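Local coordinates for DNA-binding protein reb1 (PDB 5EYB), which binds specific DNA sites in the rRNA enhancer and promoter and upstream of many genes, and acts in terminating transcription by RNA polymerase I, at residues 20-25 with 74-79; 232-237 with 266-271. All blocks are in the same frame, centred on the assembly; numbering follows the deposited sequence.

Contact 1: 20-25 with 74-79. With nucleotides of chain B.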
ATOM      1  N   ASP A  20     -16.042  -5.232  18.772  1.00 78.41           N
ATOM      2  CA  ASP A  20     -17.084  -5.562  19.736  1.00 84.55           C
ATOM      3  C   ASP A  20     -18.119  -6.492  19.120  1.00 81.12           C
ATOM      4  O   ASP A  20     -18.642  -7.378  19.795  1.00 85.80           O
ATOM      5  CB  ASP A  20     -17.760  -4.292  20.259  1.00 93.18           C
ATOM      6  CG  ASP A  20     -16.875  -3.512  21.211  1.00 97.92           C
ATOM      7  OD1 ASP A  20     -15.997  -4.131  21.848  1.00 96.74           O
ATOM      8  OD2 ASP A  20     -17.058  -2.281  21.325  1.00103.48           O
ATOM      9  N   TYR A  21     -18.407  -6.292  17.838  1.00 74.94           N
ATOM     10  CA  TYR A  21     -19.342  -7.157  17.131  1.00 76.14           C
ATOM     11  C   TYR A  21     -18.785  -8.572  17.009  1.00 72.07           C
ATOM     12  O   TYR A  21     -19.489  -9.552  17.247  1.00 74.26           O
ATOM     13  CB  TYR A  21     -19.660  -6.597  15.745  1.00 78.83           C
ATOM     14  CG  TYR A  21     -20.525  -7.517  14.914  1.00 84.05           C
ATOM     15  CD1 TYR A  21     -21.882  -7.645  15.174  1.00 92.14           C
ATOM     16  CD2 TYR A  21     -19.983  -8.263  13.873  1.00 82.39           C
ATOM     17  CE1 TYR A  21     -22.677  -8.488  14.422  1.00 96.61           C
ATOM     18  CE2 TYR A  21     -20.771  -9.108  13.115  1.00 86.73           C
ATOM     19  CZ  TYR A  21     -22.117  -9.217  13.393  1.00 94.14           C
ATOM     20  OH  TYR A  21     -22.909 -10.056  12.645  1.00 96.28           O
ATOM     21  N   LEU A  22     -17.513  -8.665  16.640  1.00 68.98           N
ATOM     22  CA  LEU A  22     -16.853  -9.952  16.472  1.00 64.65           C
ATOM     23  C   LEU A  22     -16.837 -10.734  17.778  1.00 70.18           C
ATOM     24  O   LEU A  22     -17.202 -11.906  17.812  1.00 71.93           O
ATOM     25  CB  LEU A  22     -15.426  -9.757  15.962  1.00 58.85           C
ATOM     26  CG  LEU A  22     -14.741 -11.012  15.423  1.00 58.08           C
ATOM     27  CD1 LEU A  22     -15.494 -11.524  14.205  1.00 55.29           C
ATOM     28  CD2 LEU A  22     -13.286 -10.730  15.082  1.00 53.58           C
ATOM     29  N   GLU A  23     -16.415 -10.070  18.849  1.00 70.55           N
ATOM     30  CA  GLU A  23     -16.327 -10.698  20.160  1.00 73.79           C
ATOM     31  C   GLU A  23     -17.690 -11.185  20.643  1.00 79.71           C
ATOM     32  O   GLU A  23     -17.803 -12.281  21.193  1.00 82.45           O
ATOM     33  CB  GLU A  23     -15.726  -9.723  21.176  1.00 77.58           C
ATOM     34  N   ARG A  24     -18.721 -10.370  20.433  1.00 84.35           N
ATOM     35  CA  ARG A  24     -20.081 -10.729  20.832  1.00 90.00           C
ATOM     36  C   ARG A  24     -20.595 -11.917  20.024  1.00 83.96           C
ATOM     37  O   ARG A  24     -21.180 -12.849  20.572  1.00 85.43           O
ATOM     38  CB  ARG A  24     -21.029  -9.538  20.664  1.00 98.87           C
ATOM     39  CG  ARG A  24     -22.478  -9.848  21.027  1.00109.86           C
ATOM     40  CD  ARG A  24     -23.452  -8.842  20.419  1.00117.33           C
ATOM     41  NE  ARG A  24     -24.846  -9.234  20.631  1.00123.38           N
ATOM     42  CZ  ARG A  24     -25.892  -8.615  20.092  1.00126.41           C
ATOM     43  NH1 ARG A  24     -25.712  -7.568  19.297  1.00127.27           N
ATOM     44  NH2 ARG A  24     -27.121  -9.046  20.343  1.00128.12           N
ATOM     45  N   ARG A  25     -20.366 -11.874  18.716  1.00 77.32           N
ATOM     46  CA  ARG A  25     -20.804 -12.936  17.822  1.00 76.79           C
ATOM     47  C   ARG A  25     -20.061 -14.232  18.131  1.00 79.54           C
ATOM     48  O   ARG A  25     -20.566 -15.326  17.883  1.00 82.60           O
ATOM     49  CB  ARG A  25     -20.585 -12.531  16.363  1.00 75.65           C
ATOM     50  CG  ARG A  25     -21.488 -13.250  15.376  1.00 83.03           C
ATOM     51  CD  ARG A  25     -22.945 -13.089  15.763  1.00 94.02           C
ATOM     52  NE  ARG A  25     -23.305 -11.688  15.954  1.00106.79           N
ATOM     53  CZ  ARG A  25     -24.437 -11.278  16.517  1.00121.55           C
ATOM     54  NH1 ARG A  25     -25.323 -12.165  16.952  1.00125.70           N
ATOM     55  NH2 ARG A  25     -24.682  -9.981  16.653  1.00126.25           N
ATOM     56  N   ARG A  74      -8.459 -12.669   8.935  1.00 57.96           N
ATOM     57  CA  ARG A  74      -7.217 -12.176   9.520  1.00 54.22           C
ATOM     58  C   ARG A  74      -7.468 -11.571  10.896  1.00 57.36           C
ATOM     59  O   ARG A  74      -6.725 -11.832  11.840  1.00 64.93           O
ATOM     60  CB  ARG A  74      -6.558 -11.142   8.607  1.00 52.24           C
ATOM     61  CG  ARG A  74      -5.808 -11.730   7.424  1.00 54.29           C
ATOM     62  CD  ARG A  74      -5.218 -10.622   6.566  1.00 59.16           C
ATOM     63  NE  ARG A  74      -4.546 -11.132   5.375  1.00 66.20           N
ATOM     64  CZ  ARG A  74      -3.927 -10.364   4.487  1.00 66.43           C
ATOM     65  NH1 ARG A  74      -3.895  -9.050   4.657  1.00 65.59           N
ATOM     66  NH2 ARG A  74      -3.338 -10.905   3.430  1.00 73.14           N
ATOM     67  N   HIS A  75      -8.506 -10.770  11.010  1.00 55.60           N
ATOM     68  CA  HIS A  75      -8.940 -10.258  12.290  1.00 60.75           C
ATOM     69  C   HIS A  75      -9.459 -11.319  13.216  1.00 63.58           C
ATOM     70  O   HIS A  75      -9.270 -11.235  14.392  1.00 68.13           O
ATOM     71  CB  HIS A  75      -9.966  -9.156  12.117  1.00 64.11           C
ATOM     72  CG  HIS A  75      -9.401  -7.908  11.546  1.00 70.91           C
ATOM     73  ND1 HIS A  75      -9.578  -6.680  12.123  1.00 75.51           N
ATOM     74  CD2 HIS A  75      -8.641  -7.703  10.454  1.00 76.27           C
ATOM     75  CE1 HIS A  75      -8.954  -5.767  11.412  1.00 79.67           C
ATOM     76  NE2 HIS A  75      -8.381  -6.362  10.390  1.00 80.49           N
ATOM     77  N   LEU A  76     -10.188 -12.280  12.694  1.00 58.98           N
ATOM     78  CA  LEU A  76     -10.703 -13.345  13.525  1.00 59.61           C
ATOM     79  C   LEU A  76      -9.610 -14.207  14.116  1.00 61.78           C
ATOM     80  O   LEU A  76      -9.639 -14.545  15.273  1.00 65.12           O
ATOM     81  CB  LEU A  76     -11.658 -14.206  12.721  1.00 55.64           C
ATOM     82  CG  LEU A  76     -12.203 -15.427  13.422  1.00 57.81           C
ATOM     83  CD1 LEU A  76     -12.909 -14.994  14.671  1.00 60.07           C
ATOM     84  CD2 LEU A  76     -13.163 -16.148  12.517  1.00 52.85           C
ATOM     85  N   ARG A  77      -8.642 -14.562  13.296  1.00 60.12           N
ATOM     86  CA  ARG A  77      -7.508 -15.354  13.724  1.00 65.30           C
ATOM     87  C   ARG A  77      -6.612 -14.611  14.673  1.00 73.48           C
ATOM     88  O   ARG A  77      -5.916 -15.213  15.431  1.00 79.20           O
ATOM     89  CB  ARG A  77      -6.737 -15.923  12.549  1.00 63.17           C
ATOM     90  CG  ARG A  77      -7.513 -16.983  11.811  1.00 63.06           C
ATOM     91  CD  ARG A  77      -6.660 -17.766  10.851  1.00 71.14           C
ATOM     92  NE  ARG A  77      -7.313 -19.005  10.494  1.00 72.59           N
ATOM     93  CZ  ARG A  77      -7.844 -19.226   9.315  1.00 74.58           C
ATOM     94  NH1 ARG A  77      -7.770 -18.308   8.393  1.00 80.74           N
ATOM     95  NH2 ARG A  77      -8.425 -20.360   9.056  1.00 75.43           N
ATOM     96  N   ALA A  78      -6.538 -13.305  14.522  1.00 75.79           N
ATOM     97  CA  ALA A  78      -5.870 -12.424  15.461  1.00 72.52           C
ATOM     98  C   ALA A  78      -6.539 -12.313  16.817  1.00 76.40           C
ATOM     99  O   ALA A  78      -5.883 -12.075  17.804  1.00 85.04           O
ATOM    100  CB  ALA A  78      -5.672 -11.060  14.858  1.00 65.94           C
ATOM    101  N   LEU A  79      -7.854 -12.425  16.857  1.00 69.09           N
ATOM    102  CA  LEU A  79      -8.612 -12.289  18.091  1.00 66.83           C
ATOM    103  C   LEU A  79      -8.344 -13.345  19.152  1.00 71.97           C
ATOM    104  O   LEU A  79      -8.123 -13.042  20.306  1.00 75.52           O
ATOM    105  CB  LEU A  79     -10.082 -12.349  17.732  1.00 60.22           C
ATOM    106  CG  LEU A  79     -11.102 -11.585  18.537  1.00 57.84           C
ATOM    107  CD1 LEU A  79     -12.215 -12.538  18.859  1.00 53.87           C
ATOM    108  CD2 LEU A  79     -10.511 -11.005  19.791  1.00 56.86           C
TER
ATOM    109  P    DA B  17      -6.835  -4.451   7.478  1.00 58.69           P
ATOM    110  OP1  DA B  17      -7.985  -4.112   8.343  1.00 62.91           O
ATOM    111  OP2  DA B  17      -6.209  -5.790   7.561  1.00 60.18           O
ATOM    112  O5'  DA B  17      -7.269  -4.200   5.968  1.00 64.46           O
ATOM    113  C5'  DA B  17      -7.863  -2.972   5.613  1.00 59.38           C
ATOM    114  C4'  DA B  17      -8.279  -2.987   4.161  1.00 51.41           C
ATOM    115  O4'  DA B  17      -7.102  -2.916   3.321  1.00 50.93           O
ATOM    116  C3'  DA B  17      -9.055  -4.227   3.721  1.00 47.05           C
ATOM    117  O3'  DA B  17     -10.168  -3.823   2.941  1.00 54.26           O
ATOM    118  C2'  DA B  17      -8.034  -5.026   2.904  1.00 48.22           C
ATOM    119  C1'  DA B  17      -7.147  -3.927   2.340  1.00 50.93           C
ATOM    120  N9   DA B  17      -5.775  -4.352   2.074  1.00 53.14           N
ATOM    121  C8   DA B  17      -4.958  -5.081   2.897  1.00 53.76           C
ATOM    122  N7   DA B  17      -3.761  -5.299   2.399  1.00 49.73           N
ATOM    123  C5   DA B  17      -3.792  -4.661   1.170  1.00 56.17           C
ATOM    124  C6   DA B  17      -2.833  -4.519   0.143  1.00 51.78           C
ATOM    125  N6   DA B  17      -1.602  -5.035   0.207  1.00 52.88           N
ATOM    126  N1   DA B  17      -3.188  -3.819  -0.951  1.00 52.39           N
ATOM    127  C2   DA B  17      -4.421  -3.301  -1.013  1.00 61.32           C
ATOM    128  N3   DA B  17      -5.407  -3.367  -0.117  1.00 53.71           N
ATOM    129  C4   DA B  17      -5.025  -4.067   0.958  1.00 52.12           C
TER
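His75 NE2 gives its N-H to OP1 of nucleotide DA17 of chain B at 3.1 Å, a bent bond with an N-H...O angle of 139°. The phosphorus lies in the ring plane, off the imidazole edge, so the histidine reaches the backbone edge-on. With CG turned away from the carbonyl carbon (chi1 -69°), the ring leads away from segment 20-25, although its CB starts toward it, and ends at the DNA. Trp14 and Trp19 meet the same ring with their planes inclined to it. Behind it, segments 20-25 and 74-79 cross at -64° with their axes 11.1 Å apart, and Leu22 bridges them. Its CG stands anti to the backbone N and CD2 reaches across to helix 69-79, where this one methyl lies 4.0 Å from Leu76 CA, 4.3 Å from Leu76 CD1 and 4.2 Å from Leu79 CG. Leu60 of helix 51-63 backs Leu22, and Met26 and Trp19 of helix 16-32 pack on Leu76 and Leu79 respectively. Arg74 extends to the DNA and packs on a thymine base, with DA17 N7 of chain B off its guanidinium edge, near the plane. The pair belongs to a Myb-associated domain of the helix-turn-helix clan. The apolar packing probably holds the backbone from which His75 and Arg74 set out, while the histidine's bond to a phosphate oxygen is consistent with backbone docking and reads no base.

Contact 2: 232-237 with 266-271. With nucleotides of chain C; nucleotides of chain B.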
ATOM      1  N   THR A 232      15.468  -0.330 -16.268  1.00 72.92           N
ATOM      2  CA  THR A 232      16.809   0.226 -16.350  1.00 74.86           C
ATOM      3  C   THR A 232      16.767   1.720 -16.051  1.00 77.43           C
ATOM      4  O   THR A 232      17.625   2.245 -15.341  1.00 79.08           O
ATOM      5  CB  THR A 232      17.437  -0.008 -17.738  1.00 73.59           C
ATOM      6  OG1 THR A 232      17.304  -1.387 -18.099  1.00 75.37           O
ATOM      7  CG2 THR A 232      18.909   0.376 -17.733  1.00 71.58           C
ATOM      8  N   GLN A 233      15.760   2.397 -16.596  1.00 74.34           N
ATOM      9  CA  GLN A 233      15.579   3.824 -16.358  1.00 72.46           C
ATOM     10  C   GLN A 233      15.359   4.095 -14.873  1.00 71.71           C
ATOM     11  O   GLN A 233      15.869   5.074 -14.327  1.00 73.68           O
ATOM     12  CB  GLN A 233      14.404   4.364 -17.178  1.00 68.00           C
ATOM     13  N   LEU A 234      14.604   3.210 -14.227  1.00 67.43           N
ATOM     14  CA  LEU A 234      14.327   3.312 -12.800  1.00 63.29           C
ATOM     15  C   LEU A 234      15.602   3.240 -11.974  1.00 66.19           C
ATOM     16  O   LEU A 234      15.728   3.899 -10.945  1.00 70.36           O
ATOM     17  CB  LEU A 234      13.370   2.204 -12.358  1.00 63.53           C
ATOM     18  CG  LEU A 234      13.057   2.174 -10.861  1.00 57.81           C
ATOM     19  CD1 LEU A 234      12.199   3.365 -10.474  1.00 57.31           C
ATOM     20  CD2 LEU A 234      12.382   0.873 -10.479  1.00 57.13           C
ATOM     21  N   LEU A 235      16.546   2.422 -12.421  1.00 67.17           N
ATOM     22  CA  LEU A 235      17.811   2.289 -11.715  1.00 66.58           C
ATOM     23  C   LEU A 235      18.700   3.507 -11.932  1.00 67.97           C
ATOM     24  O   LEU A 235      19.518   3.849 -11.080  1.00 66.42           O
ATOM     25  CB  LEU A 235      18.535   1.024 -12.164  1.00 70.31           C
ATOM     26  CG  LEU A 235      17.781  -0.263 -11.842  1.00 71.00           C
ATOM     27  CD1 LEU A 235      18.479  -1.469 -12.442  1.00 70.42           C
ATOM     28  CD2 LEU A 235      17.653  -0.399 -10.337  1.00 68.31           C
ATOM     29  N   GLN A 236      18.538   4.157 -13.080  1.00 71.26           N
ATOM     30  CA  GLN A 236      19.351   5.318 -13.406  1.00 72.18           C
ATOM     31  C   GLN A 236      18.935   6.533 -12.580  1.00 75.37           C
ATOM     32  O   GLN A 236      19.776   7.357 -12.221  1.00 80.43           O
ATOM     33  CB  GLN A 236      19.261   5.635 -14.902  1.00 72.49           C
ATOM     34  N   ILE A 237      17.644   6.637 -12.271  1.00 72.76           N
ATOM     35  CA  ILE A 237      17.131   7.811 -11.568  1.00 75.93           C
ATOM     36  C   ILE A 237      17.343   7.733 -10.059  1.00 77.17           C
ATOM     37  O   ILE A 237      17.430   8.761  -9.392  1.00 78.34           O
ATOM     38  CB  ILE A 237      15.631   8.034 -11.858  1.00 85.93           C
ATOM     39  CG1 ILE A 237      14.845   6.736 -11.716  1.00101.23           C
ATOM     40  CG2 ILE A 237      15.439   8.571 -13.256  1.00 85.08           C
ATOM     41  CD1 ILE A 237      14.240   6.542 -10.364  1.00110.53           C
ATOM     42  N   LEU A 266       4.348   4.558  -5.889  1.00 55.93           N
ATOM     43  CA  LEU A 266       4.274   3.308  -5.145  1.00 55.40           C
ATOM     44  C   LEU A 266       4.713   2.134  -6.005  1.00 57.74           C
ATOM     45  O   LEU A 266       5.313   1.180  -5.507  1.00 61.51           O
ATOM     46  CB  LEU A 266       2.859   3.076  -4.617  1.00 58.48           C
ATOM     47  CG  LEU A 266       2.408   4.027  -3.507  1.00 63.13           C
ATOM     48  CD1 LEU A 266       1.006   3.682  -3.043  1.00 67.61           C
ATOM     49  CD2 LEU A 266       3.381   3.988  -2.338  1.00 62.86           C
ATOM     50  N   GLN A 267       4.409   2.205  -7.296  1.00 55.64           N
ATOM     51  CA  GLN A 267       4.862   1.195  -8.243  1.00 54.54           C
ATOM     52  C   GLN A 267       6.381   1.197  -8.342  1.00 53.49           C
ATOM     53  O   GLN A 267       7.011   0.141  -8.397  1.00 55.60           O
ATOM     54  CB  GLN A 267       4.249   1.429  -9.622  1.00 55.95           C
ATOM     55  CG  GLN A 267       2.804   0.993  -9.746  1.00 59.53           C
ATOM     56  CD  GLN A 267       2.278   1.163 -11.154  1.00 63.69           C
ATOM     57  OE1 GLN A 267       2.393   2.236 -11.746  1.00 62.85           O
ATOM     58  NE2 GLN A 267       1.708   0.099 -11.707  1.00 69.65           N
ATOM     59  N   CYS A 268       6.962   2.392  -8.372  1.00 44.14           N
ATOM     60  CA  CYS A 268       8.411   2.535  -8.434  1.00 45.43           C
ATOM     61  C   CYS A 268       9.037   2.035  -7.146  1.00 55.34           C
ATOM     62  O   CYS A 268      10.021   1.296  -7.163  1.00 62.82           O
ATOM     63  CB  CYS A 268       8.807   3.991  -8.679  1.00 41.87           C
ATOM     64  SG  CYS A 268       8.313   4.653 -10.287  1.00 57.51           S
ATOM     65  N   ARG A 269       8.452   2.453  -6.029  1.00 56.85           N
ATOM     66  CA  ARG A 269       8.922   2.049  -4.716  1.00 56.63           C
ATOM     67  C   ARG A 269       8.907   0.533  -4.591  1.00 56.73           C
ATOM     68  O   ARG A 269       9.837  -0.056  -4.049  1.00 60.37           O
ATOM     69  CB  ARG A 269       8.061   2.682  -3.620  1.00 63.18           C
ATOM     70  CG  ARG A 269       8.505   2.336  -2.208  1.00 70.97           C
ATOM     71  CD  ARG A 269       7.559   2.923  -1.172  1.00 77.18           C
ATOM     72  NE  ARG A 269       7.901   2.488   0.180  1.00 80.72           N
ATOM     73  CZ  ARG A 269       7.474   1.354   0.728  1.00 80.95           C
ATOM     74  NH1 ARG A 269       6.684   0.538   0.042  1.00 79.43           N
ATOM     75  NH2 ARG A 269       7.837   1.034   1.962  1.00 82.58           N
ATOM     76  N   TYR A 270       7.856  -0.093  -5.112  1.00 55.96           N
ATOM     77  CA  TYR A 270       7.722  -1.542  -5.034  1.00 53.58           C
ATOM     78  C   TYR A 270       8.716  -2.251  -5.948  1.00 56.85           C
ATOM     79  O   TYR A 270       9.423  -3.159  -5.513  1.00 64.66           O
ATOM     80  CB  TYR A 270       6.299  -1.976  -5.381  1.00 51.23           C
ATOM     81  CG  TYR A 270       6.085  -3.463  -5.233  1.00 61.68           C
ATOM     82  CD1 TYR A 270       5.818  -4.026  -3.989  1.00 68.26           C
ATOM     83  CD2 TYR A 270       6.164  -4.309  -6.331  1.00 62.54           C
ATOM     84  CE1 TYR A 270       5.629  -5.389  -3.845  1.00 73.47           C
ATOM     85  CE2 TYR A 270       5.977  -5.676  -6.197  1.00 67.06           C
ATOM     86  CZ  TYR A 270       5.710  -6.209  -4.953  1.00 74.56           C
ATOM     87  OH  TYR A 270       5.522  -7.568  -4.816  1.00 80.59           O
ATOM     88  N   LYS A 271       8.761  -1.836  -7.210  1.00 56.55           N
ATOM     89  CA  LYS A 271       9.649  -2.451  -8.194  1.00 59.79           C
ATOM     90  C   LYS A 271      11.111  -2.367  -7.773  1.00 64.15           C
ATOM     91  O   LYS A 271      11.865  -3.332  -7.916  1.00 71.92           O
ATOM     92  CB  LYS A 271       9.469  -1.797  -9.564  1.00 59.65           C
ATOM     93  CG  LYS A 271      10.546  -2.167 -10.572  1.00 57.60           C
ATOM     94  CD  LYS A 271      10.527  -3.645 -10.919  1.00 55.71           C
ATOM     95  CE  LYS A 271       9.270  -4.000 -11.677  1.00 49.00           C
ATOM     96  NZ  LYS A 271       9.340  -5.363 -12.261  1.00 54.40           N
TER
ATOM     97  P    DA C  10       5.289  -9.230  -8.085  1.00 92.75           P
ATOM     98  OP1  DA C  10       6.088  -9.652  -9.255  1.00 95.00           O
ATOM     99  OP2  DA C  10       5.952  -9.006  -6.783  1.00 89.79           O
ATOM    100  O5'  DA C  10       4.490  -7.905  -8.476  1.00 94.41           O
ATOM    101  C5'  DA C  10       3.615  -7.919  -9.595  1.00 92.69           C
ATOM    102  C4'  DA C  10       2.457  -6.961  -9.388  1.00 88.51           C
ATOM    103  O4'  DA C  10       1.657  -7.402  -8.264  1.00 85.50           O
ATOM    104  C3'  DA C  10       2.860  -5.513  -9.092  1.00 89.26           C
ATOM    105  O3'  DA C  10       2.299  -4.648 -10.072  1.00 87.76           O
ATOM    106  C2'  DA C  10       2.296  -5.235  -7.692  1.00 88.00           C
ATOM    107  C1'  DA C  10       1.201  -6.278  -7.557  1.00 86.52           C
ATOM    108  N9   DA C  10       0.954  -6.672  -6.173  1.00 84.25           N
ATOM    109  C8   DA C  10       1.865  -7.172  -5.285  1.00 81.10           C
ATOM    110  N7   DA C  10       1.362  -7.439  -4.104  1.00 74.11           N
ATOM    111  C5   DA C  10       0.029  -7.086  -4.223  1.00 73.85           C
ATOM    112  C6   DA C  10      -1.048  -7.127  -3.316  1.00 73.00           C
ATOM    113  N6   DA C  10      -0.934  -7.564  -2.058  1.00 66.77           N
ATOM    114  N1   DA C  10      -2.251  -6.700  -3.756  1.00 69.58           N
ATOM    115  C2   DA C  10      -2.361  -6.263  -5.015  1.00 74.08           C
ATOM    116  N3   DA C  10      -1.423  -6.180  -5.957  1.00 78.80           N
ATOM    117  C4   DA C  10      -0.240  -6.610  -5.491  1.00 79.30           C
ATOM    118  P    DT C  11       2.382  -3.051  -9.905  1.00136.78           P
ATOM    119  OP1  DT C  11       2.487  -2.479 -11.268  1.00141.78           O
ATOM    120  OP2  DT C  11       3.417  -2.711  -8.903  1.00133.17           O
ATOM    121  O5'  DT C  11       0.947  -2.672  -9.313  1.00 84.23           O
ATOM    122  C5'  DT C  11      -0.220  -3.170  -9.956  1.00 84.16           C
ATOM    123  C4'  DT C  11      -1.477  -2.747  -9.223  1.00 81.48           C
ATOM    124  O4'  DT C  11      -1.523  -3.382  -7.924  1.00 79.99           O
ATOM    125  C3'  DT C  11      -1.614  -1.243  -8.982  1.00 82.52           C
ATOM    126  O3'  DT C  11      -2.877  -0.802  -9.472  1.00 84.57           O
ATOM    127  C2'  DT C  11      -1.499  -1.097  -7.458  1.00 79.51           C
ATOM    128  C1'  DT C  11      -1.961  -2.458  -6.963  1.00 81.18           C
ATOM    129  N1   DT C  11      -1.380  -2.857  -5.643  1.00 81.98           N
ATOM    130  C2   DT C  11      -2.201  -2.957  -4.543  1.00 78.81           C
ATOM    131  O2   DT C  11      -3.395  -2.726  -4.575  1.00 79.95           O
ATOM    132  N3   DT C  11      -1.571  -3.341  -3.392  1.00 81.18           N
ATOM    133  C4   DT C  11      -0.229  -3.635  -3.230  1.00 83.21           C
ATOM    134  O4   DT C  11       0.243  -3.973  -2.148  1.00 79.02           O
ATOM    135  C5   DT C  11       0.576  -3.515  -4.422  1.00 86.73           C
ATOM    136  C7   DT C  11       2.046  -3.806  -4.372  1.00 89.61           C
ATOM    137  C6   DT C  11      -0.033  -3.140  -5.558  1.00 86.53           C
TER
ATOM    138  P    DT B  15       5.412   0.793   5.691  1.00 72.05           P
ATOM    139  OP1  DT B  15       6.406   0.537   6.754  1.00 76.17           O
ATOM    140  OP2  DT B  15       5.745   0.484   4.283  1.00 68.36           O
ATOM    141  O5'  DT B  15       4.069   0.025   6.070  1.00 65.82           O
ATOM    142  C5'  DT B  15       3.287   0.491   7.158  1.00 59.80           C
ATOM    143  C4'  DT B  15       1.826   0.130   6.974  1.00 60.53           C
ATOM    144  O4'  DT B  15       1.260   0.909   5.886  1.00 63.14           O
ATOM    145  C3'  DT B  15       1.557  -1.335   6.619  1.00 60.62           C
ATOM    146  O3'  DT B  15       0.372  -1.761   7.255  1.00 65.79           O
ATOM    147  C2'  DT B  15       1.367  -1.278   5.114  1.00 58.48           C
ATOM    148  C1'  DT B  15       0.615   0.033   4.991  1.00 60.47           C
ATOM    149  N1   DT B  15       0.656   0.618   3.632  1.00 62.90           N
ATOM    150  C2   DT B  15      -0.512   1.051   3.055  1.00 63.72           C
ATOM    151  O2   DT B  15      -1.593   0.989   3.612  1.00 63.21           O
ATOM    152  N3   DT B  15      -0.371   1.569   1.796  1.00 65.79           N
ATOM    153  C4   DT B  15       0.796   1.690   1.070  1.00 70.35           C
ATOM    154  O4   DT B  15       0.819   2.170  -0.057  1.00 71.94           O
ATOM    155  C5   DT B  15       1.989   1.209   1.732  1.00 72.76           C
ATOM    156  C7   DT B  15       3.319   1.285   1.043  1.00 76.62           C
ATOM    157  C6   DT B  15       1.861   0.699   2.967  1.00 67.42           C
TER
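Leu234 and Cys268 bring helices 228-238 and 265-275 nearest each other within these segments, with their CA atoms 7.4 Å apart. Leu234, its CG opposite the backbone N (chi1 177°), forks over the second helix: CD1 rests 3.9 Å from Cys268 CB, and CD2 lies 3.6 Å from Lys271 CG. Beyond that aliphatic stem Lys271 bends away, and its NZ forms salt bridges with Asp321 and Glu231 and a cation-pi contact with Trp226. The other side of helix 265-275 lies against DNA. Gln267 NE2 donates to OP1 of DT11 of chain C at 2.7 Å, and OE1 accepts from Thr264 N, which would favour this orientation of the amide. The Tyr270 ring receives the DT11 methyl C7 over one face, 3.8 Å from CD1, while its OH bonds to OP2 of DA10 of chain C in the ring plane, at a very short, doubtful length. A leucine in place of Tyr270 would probably leave the thymine methyl without its aromatic face, and the phosphate without any hydroxyl partner. This is a Myb-like helix-turn-helix: apolar packing joins the predicted recognition helix to helix 228-238, and its DNA side combines phosphate bonds with contact to a thymine methyl in the major groove.

In the fold
Both contacts are buried helix-helix pairs built round one leucine, Leu22 in contact 1 and Leu234 in contact 2, and in each the second helix also meets DNA. They share no element: contact 1 lies in a Myb-associated domain, contact 2 in the second Myb-type repeat, with centres 39 Å apart on opposite sides of the chain's centre. The side-chain partners of Leu22 in the other segment are leucines, whereas Leu234 rests on a cysteine and the stem of a lysine whose charge is paired elsewhere. Contact 1 has one phosphate bond, from a histidine, and an arginine packed on a base; contact 2 bonds phosphates of chain C and also meets a thymine methyl there and DT15 of chain B.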